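Local atomic coordinates of aminoglycoside phosphotransferase (Mycobacterium smegmatis, PDB entry 6EF6), a protein that phosphorylates (S)-1-amino-2-propanol as the kinase of the aminoacetone utilization microcompartment. Residues P222-L227 with A297-M302; W260-F265 with R293-A298; F271-P276 with I332-G337. All coordinates share one frame; numbering follows the deposited sequence. Where two conformers were deposited one is given.

Overall arrangement
From the N terminus the chain first builds the five-stranded antiparallel sheet of the kinase-like N-terminal lobe; all three contacts lie beyond it, in the largely helical remainder. Contact 1 opens at 222-227, between helix 198-218 and strand 227-228, and closes a loop at helix 297-300. Inside that loop contact 2 joins the start of helix 263-268 to the lead-in of helix 297-300, with its second segment overlapping that of contact 1 at Ala-297 and Ala-298. Contact 3 crosses both: it starts within their loops, at 271-276 ahead of helix 278-290, and ties this loop to helix 325-347. Its centre lies more than 20 Å from those of the other two.

Contact 1: residues P222-L227 with A297-M302; sequences PDRYGL and AADEAM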
ATOM      1  N   PRO A 222       2.532  17.278 -13.004  1.00 29.00           N
ATOM      2  CA  PRO A 222       3.540  16.965 -11.976  1.00 27.41           C
ATOM      3  C   PRO A 222       3.153  17.364 -10.568  1.00 24.95           C
ATOM      4  O   PRO A 222       3.730  16.810  -9.619  1.00 23.36           O
ATOM      5  CB  PRO A 222       4.784  17.750 -12.458  1.00 29.55           C
ATOM      6  CG  PRO A 222       4.217  18.864 -13.211  1.00 31.45           C
ATOM      7  CD  PRO A 222       2.974  18.343 -13.913  1.00 31.97           C
ATOM      8  N   ASP A 223       2.182  18.285 -10.397  1.00 23.07           N
ATOM      9  CA  ASP A 223       1.655  18.602  -9.081  1.00 22.13           C
ATOM     10  C   ASP A 223       0.689  17.555  -8.529  1.00 20.73           C
ATOM     11  O   ASP A 223       0.424  17.548  -7.335  1.00 23.23           O
ATOM     12  CB  ASP A 223       0.967  19.978  -9.118  1.00 26.76           C
ATOM     13  CG  ASP A 223      -0.162  20.081 -10.180  1.00 33.71           C
ATOM     14  OD1 ASP A 223      -0.030  19.561 -11.305  1.00 35.91           O
ATOM     15  OD2 ASP A 223      -1.192  20.729  -9.892  1.00 27.57           O
ATOM     16  N   ARG A 224       0.211  16.654  -9.371  1.00 18.41           N
ATOM     17  CA  ARG A 224      -0.859  15.745  -9.035  1.00 16.00           C
ATOM     18  C   ARG A 224      -0.485  14.268  -9.151  1.00 14.93           C
ATOM     19  O   ARG A 224      -1.249  13.431  -8.658  1.00 15.34           O
ATOM     20  CB  ARG A 224      -2.105  16.092  -9.882  1.00 15.70           C
ATOM     21  CG  ARG A 224      -2.748  17.378  -9.404  1.00 16.94           C
ATOM     22  CD  ARG A 224      -3.803  17.897 -10.318  1.00 16.89           C
ATOM     23  NE  ARG A 224      -4.419  19.104  -9.783  1.00 18.05           N
ATOM     24  CZ  ARG A 224      -5.334  19.849 -10.379  1.00 18.10           C
ATOM     25  NH1 ARG A 224      -5.812  19.564 -11.582  1.00 18.00           N
ATOM     26  NH2 ARG A 224      -5.768  20.957  -9.789  1.00 22.08           N
ATOM     27  N   TYR A 225       0.604  13.926  -9.836  1.00 19.86           N
ATOM     28  CA  TYR A 225       0.916  12.545 -10.161  1.00 16.56           C
ATOM     29  C   TYR A 225       2.422  12.359 -10.107  1.00 17.87           C
ATOM     30  O   TYR A 225       3.168  13.237 -10.576  1.00 19.08           O
ATOM     31  CB  TYR A 225       0.397  12.283 -11.567  1.00 19.97           C
ATOM     32  CG  TYR A 225       0.452  10.867 -12.109  1.00 18.25           C
ATOM     33  CD1 TYR A 225       1.606  10.360 -12.722  1.00 19.73           C
ATOM     34  CD2 TYR A 225      -0.661  10.053 -12.041  1.00 18.64           C
ATOM     35  CE1 TYR A 225       1.629   9.043 -13.223  1.00 18.40           C
ATOM     36  CE2 TYR A 225      -0.633   8.750 -12.539  1.00 19.52           C
ATOM     37  CZ  TYR A 225       0.502   8.291 -13.140  1.00 20.66           C
ATOM     38  OH  TYR A 225       0.546   6.989 -13.627  1.00 25.07           O
ATOM     39  N   GLY A 226       2.877  11.255  -9.516  1.00 18.28           N
ATOM     40  CA  GLY A 226       4.296  10.978  -9.384  1.00 16.92           C
ATOM     41  C   GLY A 226       4.512   9.713  -8.571  1.00 15.89           C
ATOM     42  O   GLY A 226       3.623   8.870  -8.465  1.00 16.60           O
ATOM     43  N   LEU A 227       5.698   9.578  -8.018  1.00 16.88           N
ATOM     44  CA  LEU A 227       6.081   8.389  -7.255  1.00 16.06           C
ATOM     45  C   LEU A 227       5.405   8.395  -5.868  1.00 16.01           C
ATOM     46  O   LEU A 227       5.554   9.352  -5.098  1.00 16.34           O
ATOM     47  CB  LEU A 227       7.598   8.311  -7.125  1.00 17.72           C
ATOM     48  CG  LEU A 227       8.133   7.140  -6.282  1.00 17.47           C
ATOM     49  CD1 LEU A 227       7.799   5.800  -6.898  1.00 19.36           C
ATOM     50  CD2 LEU A 227       9.663   7.254  -6.079  1.00 20.10           C
ATOM     51  N   ALA A 297      -7.696  23.155  -2.586  1.00 21.80           N
ATOM     52  CA  ALA A 297      -9.115  22.828  -2.667  1.00 21.59           C
ATOM     53  C   ALA A 297      -9.403  21.831  -3.765  1.00 20.93           C
ATOM     54  O   ALA A 297     -10.218  20.921  -3.579  1.00 19.99           O
ATOM     55  CB  ALA A 297      -9.957  24.095  -2.833  1.00 24.47           C
ATOM     56  N   ALA A 298      -8.768  21.958  -4.924  1.00 19.12           N
ATOM     57  CA  ALA A 298      -9.115  21.065  -6.020  1.00 19.76           C
ATOM     58  C   ALA A 298      -8.675  19.647  -5.733  1.00 21.65           C
ATOM     59  O   ALA A 298      -9.329  18.687  -6.157  1.00 21.80           O
ATOM     60  CB  ALA A 298      -8.477  21.557  -7.299  1.00 23.50           C
ATOM     61  N   ASP A 299      -7.581  19.481  -4.998  1.00 17.25           N
ATOM     62  CA  ASP A 299      -7.158  18.172  -4.542  1.00 17.11           C
ATOM     63  C   ASP A 299      -8.051  17.632  -3.446  1.00 15.13           C
ATOM     64  O   ASP A 299      -8.437  16.443  -3.465  1.00 15.29           O
ATOM     65  CB  ASP A 299      -5.702  18.179  -4.150  1.00 18.72           C
ATOM     66  CG  ASP A 299      -4.890  18.814  -5.227  1.00 25.05           C
ATOM     67  OD1 ASP A 299      -4.699  20.055  -5.223  1.00 36.43           O
ATOM     68  OD2 ASP A 299      -4.624  18.181  -6.231  1.00 21.12           O
ATOM     69  N   GLU A 300      -8.423  18.476  -2.484  1.00 15.39           N
ATOM     70  CA  GLU A 300      -9.353  18.055  -1.449  1.00 17.42           C
ATOM     71  C   GLU A 300     -10.664  17.587  -2.046  1.00 15.95           C
ATOM     72  O   GLU A 300     -11.239  16.572  -1.612  1.00 16.88           O
ATOM     73  CB  GLU A 300      -9.564  19.220  -0.468  1.00 18.78           C
ATOM     74  CG  GLU A 300     -10.361  18.811   0.756  1.00 24.83           C
ATOM     75  CD  GLU A 300     -10.701  19.988   1.661  1.00 34.55           C
ATOM     76  OE1 GLU A 300     -10.155  21.091   1.465  1.00 29.62           O
ATOM     77  OE2 GLU A 300     -11.575  19.799   2.514  1.00 34.57           O
ATOM     78  N   ALA A 301     -11.117  18.224  -3.102  1.00 16.90           N
ATOM     79  CA  ALA A 301     -12.339  17.863  -3.800  1.00 18.26           C
ATOM     80  C   ALA A 301     -12.221  16.552  -4.551  1.00 17.99           C
ATOM     81  O   ALA A 301     -13.280  15.973  -4.867  1.00 21.65           O
ATOM     82  CB  ALA A 301     -12.735  18.991  -4.767  1.00 20.98           C
ATOM     83  N   MET A 302     -11.024  16.008  -4.724  1.00 14.04           N
ATOM     84  CA  MET A 302     -10.827  14.713  -5.344  1.00 14.18           C
ATOM     85  C   MET A 302     -10.663  13.592  -4.333  1.00 14.03           C
ATOM     86  O   MET A 302     -10.559  12.430  -4.699  1.00 13.59           O
ATOM     87  CB  MET A 302      -9.624  14.740  -6.300  1.00 16.04           C
ATOM     88  CG  MET A 302      -9.916  15.430  -7.591  1.00 14.92           C
ATOM     89  SD  MET A 302     -11.127  14.606  -8.650  1.00 17.23           S
ATOM     90  CE  MET A 302     -10.158  13.248  -9.216  1.00 18.05           C
TER
HETATM   91  O   HOH W   1      -4.218  21.269  -7.374  1.00 33.39           O
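OD2 of Asp-299 has two partners: the hydroxyl of Tyr-218, in a hydrogen bond, and Arg-224, whose NE lies 3.7 Å from OD2 in a long salt bridge. The guanidinium and carboxylate planes are steeply inclined, 71° apart, so the two groups do not pair in a flat, two-pronged fashion. A water fills in for the missing second prong: it accepts from NH2 of Arg-224 at 2.9 Å, in the guanidinium plane, and donates to OD1 of Asp-299 over a short 2.5 Å. Arg-224 spans the gap because its chain is stretched from CG to NE (chi2 170°, chi3 178°), which also carries NH2 to 3.7 Å from CB of Ala-298. The contact fastens the loop after helix 198-218 to the short helix 297-300 in the helical lobe of this kinase-like fold, just ahead of strand 227-228, which leads toward the sodium ligand Asp-231. NH1 of Arg-224 is bonded to the carbonyl of Tyr-218. Asp-223 adds a second negative charge, its OD2 3.6 Å from NE of Arg-224 but well out of the guanidinium plane, a long and purely electrostatic link.

Contact 2: residues W260-F265 with R293-A298; sequences WYFYDF and RELPAA
Arg-293 sends an extended side chain past Phe-262: all-trans from CB to NE, it brings its NH2 within 3.8 Å of CZ of Phe-262. The guanidinium presents its edge to the phenyl ring, and the two planes are inclined by 38°, so this is no stacked pair. The rotation of the guanidinium is fixed by polar partners, NH1 bonding to Gln-162 and NH2 to the hydroxyl of Tyr-289. Tyr-261 is a more distant neighbour, the centroid of its ring 5.5 Å from CZ of Arg-293, at most a weak cation-pi attraction.

Two residues on, Leu-295 supplies the apolar half of the contact. Its CD1 packs 3.6 Å from CE1 of Phe-262, and its CG sits 3.7 Å from CZ of the same ring, so that the leucine branch point and one methyl together follow the outer end of the phenyl group. Trp-285 and Tyr-289 of helix 278-290 and Phe-306 of helix 303-320 also pack against Phe-262, placing this ring in the core of the helical lobe. The 260-265 segment enters helix 263-268, where Asp-264 bonds to the backbone N of Ala-230, next to Asp-231, an arrangement resembling the helix-F aspartate that braces the catalytic loop in protein kinases. The carbonyl of Leu-295 is held by Arg-290. Pro-296 then takes the N-cap position of helix 297-300, which brings Asp-299 back against Phe-262.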
ATOM      1  N   TRP A 260      -1.535   8.880  -8.784  1.00 14.42           N
ATOM      2  CA  TRP A 260      -1.943  10.170  -8.225  1.00 14.79           C
ATOM      3  C   TRP A 260      -1.514  10.305  -6.784  1.00 13.99           C
ATOM      4  O   TRP A 260      -1.794   9.402  -5.983  1.00 13.84           O
ATOM      5  CB  TRP A 260      -3.439  10.397  -8.396  1.00 14.44           C
ATOM      6  CG  TRP A 260      -3.875  10.602  -9.820  1.00 14.05           C
ATOM      7  CD1 TRP A 260      -3.813  11.779 -10.519  1.00 15.13           C
ATOM      8  CD2 TRP A 260      -4.360   9.627 -10.754  1.00 15.80           C
ATOM      9  NE1 TRP A 260      -4.240  11.611 -11.797  1.00 16.20           N
ATOM     10  CE2 TRP A 260      -4.596  10.301 -11.975  1.00 16.86           C
ATOM     11  CE3 TRP A 260      -4.693   8.263 -10.653  1.00 15.91           C
ATOM     12  CZ2 TRP A 260      -5.061   9.665 -13.112  1.00 16.67           C
ATOM     13  CZ3 TRP A 260      -5.152   7.633 -11.815  1.00 17.65           C
ATOM     14  CH2 TRP A 260      -5.376   8.349 -12.998  1.00 18.72           C
ATOM     15  N   TYR A 261      -0.914  11.444  -6.428  1.00 13.67           N
ATOM     16  CA  TYR A 261      -0.516  11.632  -5.031  1.00 13.68           C
ATOM     17  C   TYR A 261      -1.664  11.346  -4.063  1.00 14.09           C
ATOM     18  O   TYR A 261      -1.485  10.664  -3.047  1.00 14.09           O
ATOM     19  CB  TYR A 261       0.067  13.036  -4.795  1.00 15.38           C
ATOM     20  CG  TYR A 261       1.408  13.239  -5.453  1.00 16.78           C
ATOM     21  CD1 TYR A 261       2.497  12.486  -5.106  1.00 19.03           C
ATOM     22  CD2 TYR A 261       1.565  14.141  -6.463  1.00 17.30           C
ATOM     23  CE1 TYR A 261       3.743  12.674  -5.743  1.00 20.63           C
ATOM     24  CE2 TYR A 261       2.778  14.338  -7.104  1.00 20.61           C
ATOM     25  CZ  TYR A 261       3.856  13.560  -6.740  1.00 19.77           C
ATOM     26  OH  TYR A 261       5.078  13.782  -7.389  1.00 25.13           O
ATOM     27  N   PHE A 262      -2.845  11.894  -4.331  1.00 13.29           N
ATOM     28  CA  PHE A 262      -3.953  11.739  -3.394  1.00 13.57           C
ATOM     29  C   PHE A 262      -4.639  10.386  -3.441  1.00 13.01           C
ATOM     30  O   PHE A 262      -5.473  10.091  -2.569  1.00 13.88           O
ATOM     31  CB  PHE A 262      -4.831  12.993  -3.405  1.00 13.99           C
ATOM     32  CG  PHE A 262      -4.066  14.161  -2.864  1.00 14.42           C
ATOM     33  CD1 PHE A 262      -3.799  14.192  -1.495  1.00 14.93           C
ATOM     34  CD2 PHE A 262      -3.537  15.147  -3.641  1.00 15.96           C
ATOM     35  CE1 PHE A 262      -3.033  15.195  -0.952  1.00 15.65           C
ATOM     36  CE2 PHE A 262      -2.744  16.137  -3.092  1.00 18.01           C
ATOM     37  CZ  PHE A 262      -2.510  16.155  -1.762  1.00 15.30           C
ATOM     38  N   TYR A 263      -4.256   9.500  -4.368  1.00 12.91           N
ATOM     39  CA  TYR A 263      -4.654   8.113  -4.207  1.00 12.43           C
ATOM     40  C   TYR A 263      -4.140   7.555  -2.892  1.00 12.57           C
ATOM     41  O   TYR A 263      -4.774   6.681  -2.316  1.00 11.96           O
ATOM     42  CB  TYR A 263      -4.146   7.310  -5.417  1.00 13.77           C
ATOM     43  CG  TYR A 263      -4.333   5.811  -5.291  1.00 13.25           C
ATOM     44  CD1 TYR A 263      -5.592   5.220  -5.168  1.00 13.42           C
ATOM     45  CD2 TYR A 263      -3.247   4.971  -5.265  1.00 14.46           C
ATOM     46  CE1 TYR A 263      -5.747   3.867  -5.016  1.00 13.50           C
ATOM     47  CE2 TYR A 263      -3.391   3.577  -5.131  1.00 14.98           C
ATOM     48  CZ  TYR A 263      -4.648   3.056  -5.001  1.00 13.22           C
ATOM     49  OH  TYR A 263      -4.794   1.698  -4.863  1.00 15.57           O
ATOM     50  N   ASP A 264      -3.010   8.053  -2.372  1.00 12.94           N
ATOM     51  CA  ASP A 264      -2.554   7.585  -1.065  1.00 12.99           C
ATOM     52  C   ASP A 264      -3.609   7.797   0.030  1.00 13.62           C
ATOM     53  O   ASP A 264      -3.697   6.975   0.982  1.00 14.00           O
ATOM     54  CB  ASP A 264      -1.244   8.273  -0.674  1.00 13.01           C
ATOM     55  CG  ASP A 264      -0.024   7.693  -1.328  1.00 14.45           C
ATOM     56  OD1 ASP A 264       0.025   6.493  -1.656  1.00 15.04           O
ATOM     57  OD2 ASP A 264       0.953   8.481  -1.470  1.00 14.69           O
ATOM     58  N   PHE A 265      -4.459   8.838  -0.087  1.00 12.35           N
ATOM     59  CA  PHE A 265      -5.540   8.972   0.892  1.00 13.53           C
ATOM     60  C   PHE A 265      -6.565   7.836   0.779  1.00 11.63           C
ATOM     61  O   PHE A 265      -7.064   7.299   1.786  1.00 13.54           O
ATOM     62  CB  PHE A 265      -6.294  10.324   0.830  1.00 12.60           C
ATOM     63  CG  PHE A 265      -7.443  10.339   1.776  1.00 13.98           C
ATOM     64  CD1 PHE A 265      -7.208  10.313   3.146  1.00 15.03           C
ATOM     65  CD2 PHE A 265      -8.751  10.357   1.297  1.00 15.19           C
ATOM     66  CE1 PHE A 265      -8.252  10.233   4.043  1.00 16.80           C
ATOM     67  CE2 PHE A 265      -9.820  10.311   2.198  1.00 13.69           C
ATOM     68  CZ  PHE A 265      -9.572  10.279   3.570  1.00 15.89           C
ATOM     69  N   ARG A 293       2.671  19.937   3.923  1.00 18.85           N
ATOM     70  CA  ARG A 293       2.593  20.204   2.486  1.00 19.89           C
ATOM     71  C   ARG A 293       1.209  20.736   2.155  1.00 18.91           C
ATOM     72  O   ARG A 293       0.207  20.276   2.690  1.00 18.88           O
ATOM     73  CB  ARG A 293       2.843  18.958   1.647  1.00 21.74           C
ATOM     74  CG  ARG A 293       2.855  19.164   0.079  1.00 28.93           C
ATOM     75  CD  ARG A 293       3.071  17.867  -0.717  1.00 30.95           C
ATOM     76  NE  ARG A 293       3.127  18.085  -2.161  1.00 37.38           N
ATOM     77  CZ  ARG A 293       2.126  17.880  -3.023  1.00 46.27           C
ATOM     78  NH1 ARG A 293       2.316  18.110  -4.321  1.00 57.06           N
ATOM     79  NH2 ARG A 293       0.937  17.456  -2.619  1.00 36.38           N
ATOM     80  N   GLU A 294       1.143  21.681   1.249  1.00 20.81           N
ATOM     81  CA  GLU A 294      -0.147  22.203   0.824  0.55 20.67           C
ATOM     82  C   GLU A 294      -1.074  21.120   0.281  1.00 20.26           C
ATOM     83  O   GLU A 294      -0.652  20.174  -0.411  1.00 21.23           O
ATOM     84  CB  GLU A 294       0.053  23.246  -0.274  0.55 22.92           C
ATOM     85  CG  GLU A 294       0.727  22.702  -1.541  0.55 28.68           C
ATOM     86  CD  GLU A 294       0.423  23.544  -2.750  0.55 32.65           C
ATOM     87  OE1 GLU A 294       0.369  24.781  -2.568  0.55 27.87           O
ATOM     88  OE2 GLU A 294       0.199  22.946  -3.832  0.55 32.61           O
ATOM     89  N   LEU A 295      -2.377  21.260   0.559  1.00 19.06           N
ATOM     90  CA  LEU A 295      -3.427  20.427   0.005  1.00 17.45           C
ATOM     91  C   LEU A 295      -4.490  21.387  -0.519  1.00 19.39           C
ATOM     92  O   LEU A 295      -5.404  21.782   0.207  1.00 20.21           O
ATOM     93  CB  LEU A 295      -3.925  19.393   1.034  1.00 18.19           C
ATOM     94  CG  LEU A 295      -4.650  18.163   0.488  1.00 19.05           C
ATOM     95  CD1 LEU A 295      -4.827  17.087   1.543  1.00 18.18           C
ATOM     96  CD2 LEU A 295      -6.008  18.513  -0.005  1.00 22.47           C
ATOM     97  N   PRO A 296      -4.386  21.802  -1.783  1.00 18.48           N
ATOM     98  CA  PRO A 296      -5.342  22.729  -2.355  1.00 20.99           C
ATOM     99  C   PRO A 296      -6.767  22.211  -2.450  1.00 18.77           C
ATOM    100  O   PRO A 296      -7.025  20.994  -2.442  1.00 16.83           O
ATOM    101  CB  PRO A 296      -4.776  22.970  -3.762  1.00 22.85           C
ATOM    102  CG  PRO A 296      -3.384  22.472  -3.788  1.00 22.77           C
ATOM    103  CD  PRO A 296      -3.333  21.407  -2.713  1.00 20.56           C
ATOM    104  N   ALA A 297      -7.696  23.155  -2.586  1.00 21.80           N
ATOM    105  CA  ALA A 297      -9.115  22.828  -2.667  1.00 21.59           C
ATOM    106  C   ALA A 297      -9.403  21.831  -3.765  1.00 20.93           C
ATOM    107  O   ALA A 297     -10.218  20.921  -3.579  1.00 19.99           O
ATOM    108  CB  ALA A 297      -9.957  24.095  -2.833  1.00 24.47           C
ATOM    109  N   ALA A 298      -8.768  21.958  -4.924  1.00 19.12           N
ATOM    110  CA  ALA A 298      -9.115  21.065  -6.020  1.00 19.76           C
ATOM    111  C   ALA A 298      -8.675  19.647  -5.733  1.00 21.65           C
ATOM    112  O   ALA A 298      -9.329  18.687  -6.157  1.00 21.80           O
ATOM    113  CB  ALA A 298      -8.477  21.557  -7.299  1.00 23.50           C
TER

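Contact 3: residues F271-P276 with I332-G337; sequences FIEHDP and ISYAAG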
ATOM      1  N   PHE A 271     -10.436  -0.845   3.038  1.00 13.65           N
ATOM      2  CA  PHE A 271     -11.382  -1.810   3.636  1.00 13.34           C
ATOM      3  C   PHE A 271     -12.410  -1.199   4.599  1.00 16.13           C
ATOM      4  O   PHE A 271     -13.350  -1.900   5.010  1.00 16.90           O
ATOM      5  CB  PHE A 271     -10.691  -2.997   4.316  1.00 15.14           C
ATOM      6  CG  PHE A 271      -9.873  -3.813   3.374  1.00 16.92           C
ATOM      7  CD1 PHE A 271     -10.457  -4.560   2.368  1.00 18.89           C
ATOM      8  CD2 PHE A 271      -8.475  -3.781   3.446  1.00 20.68           C
ATOM      9  CE1 PHE A 271      -9.704  -5.322   1.475  1.00 21.13           C
ATOM     10  CE2 PHE A 271      -7.724  -4.540   2.546  1.00 21.70           C
ATOM     11  CZ  PHE A 271      -8.321  -5.270   1.579  1.00 22.83           C
ATOM     12  N   ILE A 272     -12.264   0.070   4.928  1.00 15.61           N
ATOM     13  CA  ILE A 272     -13.077   0.781   5.902  1.00 13.97           C
ATOM     14  C   ILE A 272     -13.727   2.020   5.277  1.00 14.22           C
ATOM     15  O   ILE A 272     -14.176   2.911   5.997  1.00 15.21           O
ATOM     16  CB  ILE A 272     -12.316   1.084   7.225  1.00 15.57           C
ATOM     17  CG1 ILE A 272     -11.059   1.924   6.989  1.00 16.18           C
ATOM     18  CG2 ILE A 272     -11.969  -0.185   7.949  1.00 18.59           C
ATOM     19  CD1 ILE A 272     -10.338   2.343   8.306  1.00 16.62           C
ATOM     20  N   GLU A 273     -13.782   2.054   3.939  1.00 13.25           N
ATOM     21  CA  GLU A 273     -14.269   3.212   3.194  1.00 13.71           C
ATOM     22  C   GLU A 273     -15.716   3.531   3.502  1.00 15.34           C
ATOM     23  O   GLU A 273     -16.153   4.667   3.313  1.00 15.52           O
ATOM     24  CB  GLU A 273     -14.079   3.004   1.677  1.00 12.67           C
ATOM     25  CG  GLU A 273     -12.661   2.634   1.256  1.00 14.53           C
ATOM     26  CD  GLU A 273     -12.296   1.147   1.249  1.00 13.98           C
ATOM     27  OE1 GLU A 273     -13.109   0.324   1.752  1.00 13.67           O
ATOM     28  OE2 GLU A 273     -11.207   0.843   0.783  1.00 14.48           O
ATOM     29  N   HIS A 274     -16.510   2.527   3.874  1.00 15.49           N
ATOM     30  CA  HIS A 274     -17.942   2.633   4.140  1.00 15.28           C
ATOM     31  C   HIS A 274     -18.258   3.038   5.576  1.00 17.45           C
ATOM     32  O   HIS A 274     -19.428   3.166   5.952  1.00 21.09           O
ATOM     33  CB  HIS A 274     -18.570   1.259   3.817  1.00 19.01           C
ATOM     34  CG  HIS A 274     -17.981   0.163   4.668  1.00 26.82           C
ATOM     35  ND1 HIS A 274     -16.696  -0.337   4.504  1.00 22.49           N
ATOM     36  CD2 HIS A 274     -18.468  -0.428   5.790  1.00 34.82           C
ATOM     37  CE1 HIS A 274     -16.453  -1.235   5.440  1.00 38.72           C
ATOM     38  NE2 HIS A 274     -17.506  -1.297   6.244  1.00 35.81           N
ATOM     39  N   ASP A 275     -17.256   3.262   6.396  1.00 17.90           N
ATOM     40  CA  ASP A 275     -17.537   3.598   7.770  1.00 16.83           C
ATOM     41  C   ASP A 275     -18.139   5.008   7.862  1.00 17.77           C
ATOM     42  O   ASP A 275     -17.635   5.936   7.206  1.00 16.56           O
ATOM     43  CB  ASP A 275     -16.222   3.528   8.575  1.00 19.06           C
ATOM     44  CG  ASP A 275     -16.445   3.582  10.046  1.00 19.82           C
ATOM     45  OD1 ASP A 275     -16.821   4.658  10.612  1.00 19.49           O
ATOM     46  OD2 ASP A 275     -16.242   2.533  10.735  1.00 23.55           O
ATOM     47  N   PRO A 276     -19.138   5.226   8.726  1.00 18.81           N
ATOM     48  CA  PRO A 276     -19.744   6.571   8.838  1.00 19.85           C
ATOM     49  C   PRO A 276     -18.802   7.644   9.369  1.00 21.64           C
ATOM     50  O   PRO A 276     -19.127   8.827   9.255  1.00 23.29           O
ATOM     51  CB  PRO A 276     -20.931   6.359   9.781  1.00 23.97           C
ATOM     52  CG  PRO A 276     -21.111   4.911   9.853  1.00 33.97           C
ATOM     53  CD  PRO A 276     -19.846   4.226   9.523  1.00 21.33           C
ATOM     54  N   ILE A 332     -19.678 -10.399  -1.049  1.00 14.87           N
ATOM     55  CA  ILE A 332     -21.038  -9.898  -1.199  1.00 14.68           C
ATOM     56  C   ILE A 332     -21.244  -8.657  -0.340  1.00 13.57           C
ATOM     57  O   ILE A 332     -21.762  -7.623  -0.801  1.00 13.74           O
ATOM     58  CB  ILE A 332     -22.051 -11.018  -0.895  1.00 16.18           C
ATOM     59  CG1 ILE A 332     -22.038 -12.080  -2.037  1.00 18.04           C
ATOM     60  CG2 ILE A 332     -23.425 -10.432  -0.769  1.00 16.41           C
ATOM     61  CD1 ILE A 332     -22.719 -13.395  -1.602  1.00 19.95           C
ATOM     62  N   SER A 333     -20.816  -8.729   0.920  1.00 13.39           N
ATOM     63  CA  SER A 333     -20.996  -7.560   1.786  0.54 13.37           C
ATOM     64  C   SER A 333     -20.116  -6.392   1.360  1.00 12.99           C
ATOM     65  O   SER A 333     -20.585  -5.242   1.359  1.00 13.91           O
ATOM     66  CB  SER A 333     -20.738  -7.935   3.223  0.54 14.13           C
ATOM     67  OG  SER A 333     -21.705  -8.871   3.697  0.54 17.48           O
ATOM     68  N   TYR A 334     -18.889  -6.644   0.945  1.00 12.40           N
ATOM     69  CA  TYR A 334     -18.043  -5.537   0.481  1.00 12.24           C
ATOM     70  C   TYR A 334     -18.619  -4.920  -0.773  1.00 12.84           C
ATOM     71  O   TYR A 334     -18.574  -3.685  -0.953  1.00 13.15           O
ATOM     72  CB  TYR A 334     -16.619  -6.020   0.280  1.00 13.38           C
ATOM     73  CG  TYR A 334     -15.580  -4.907   0.267  1.00 12.25           C
ATOM     74  CD1 TYR A 334     -15.240  -4.249   1.444  1.00 13.20           C
ATOM     75  CD2 TYR A 334     -14.927  -4.533  -0.907  1.00 15.06           C
ATOM     76  CE1 TYR A 334     -14.295  -3.228   1.446  1.00 14.86           C
ATOM     77  CE2 TYR A 334     -13.978  -3.515  -0.922  1.00 14.18           C
ATOM     78  CZ  TYR A 334     -13.661  -2.893   0.269  1.00 13.35           C
ATOM     79  OH  TYR A 334     -12.701  -1.908   0.182  1.00 14.99           O
ATOM     80  N   ALA A 335     -19.114  -5.740  -1.679  1.00 11.93           N
ATOM     81  CA  ALA A 335     -19.766  -5.220  -2.869  1.00 13.16           C
ATOM     82  C   ALA A 335     -20.963  -4.351  -2.514  1.00 13.26           C
ATOM     83  O   ALA A 335     -21.161  -3.290  -3.129  1.00 12.81           O
ATOM     84  CB  ALA A 335     -20.176  -6.354  -3.769  1.00 13.91           C
ATOM     85  N   ALA A 336     -21.776  -4.769  -1.543  1.00 12.62           N
ATOM     86  CA  ALA A 336     -22.933  -3.970  -1.129  1.00 12.51           C
ATOM     87  C   ALA A 336     -22.512  -2.616  -0.565  1.00 13.88           C
ATOM     88  O   ALA A 336     -23.110  -1.589  -0.930  1.00 13.35           O
ATOM     89  CB  ALA A 336     -23.805  -4.748  -0.153  1.00 13.84           C
ATOM     90  N   GLY A 337     -21.463  -2.594   0.256  1.00 12.55           N
ATOM     91  CA  GLY A 337     -20.986  -1.305   0.764  1.00 12.89           C
ATOM     92  C   GLY A 337     -20.392  -0.453  -0.353  1.00 12.39           C
ATOM     93  O   GLY A 337     -20.545   0.776  -0.335  1.00 14.08           O
TER
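Tyr-334 reaches out from helix 325-347 to meet Phe-271 and Glu-273 in the loop between helices 263-268 and 278-290. From CB, chi1 of -160° sets CG trans to the backbone nitrogen, which carries the ring away from its own helix and across to the loop. Further along, CE1 passes 3.9 Å from CA of Phe-271 and 4.2 Å from CD1 of that residue's ring. The two rings are inclined by 52°, neither stacked nor edge-to-face, while the carbonyl oxygen of Phe-271 lies at the edge of the tyrosine ring, in its plane. CZ is already close to the carboxylate, 3.6 Å from OE1 of Glu-273.

At the tip, OH donates a 2.8 Å hydrogen bond to OE1 of Glu-273, meeting it on the syn side but 34° out of the carboxylate plane. This oxygen is shared with Arg-311 of helix 303-320, which forms a salt bridge to it; the same arginine makes a cation-pi contact with the Tyr-334 ring and bonds to the tyrosine's carbonyl. Loop and two helices are thereby gathered around one buried carboxylate, whose negative charge the arginine probably offsets.

The loop includes a type I beta turn from Ile-272 to Asp-275. Glu-273 is bent at chi2, bringing OE2 to the backbone N of Phe-271 in a weak 2.9 Å hydrogen bond. Phe-271 also lies beside the bound (2R)-1-methoxypropan-2-amine, its side chain about 4 Å away, and packs on Met-318. Within the turn, His-274 directs its CB toward the helix, near Gly-337, and its ND1 is bonded to Arg-311.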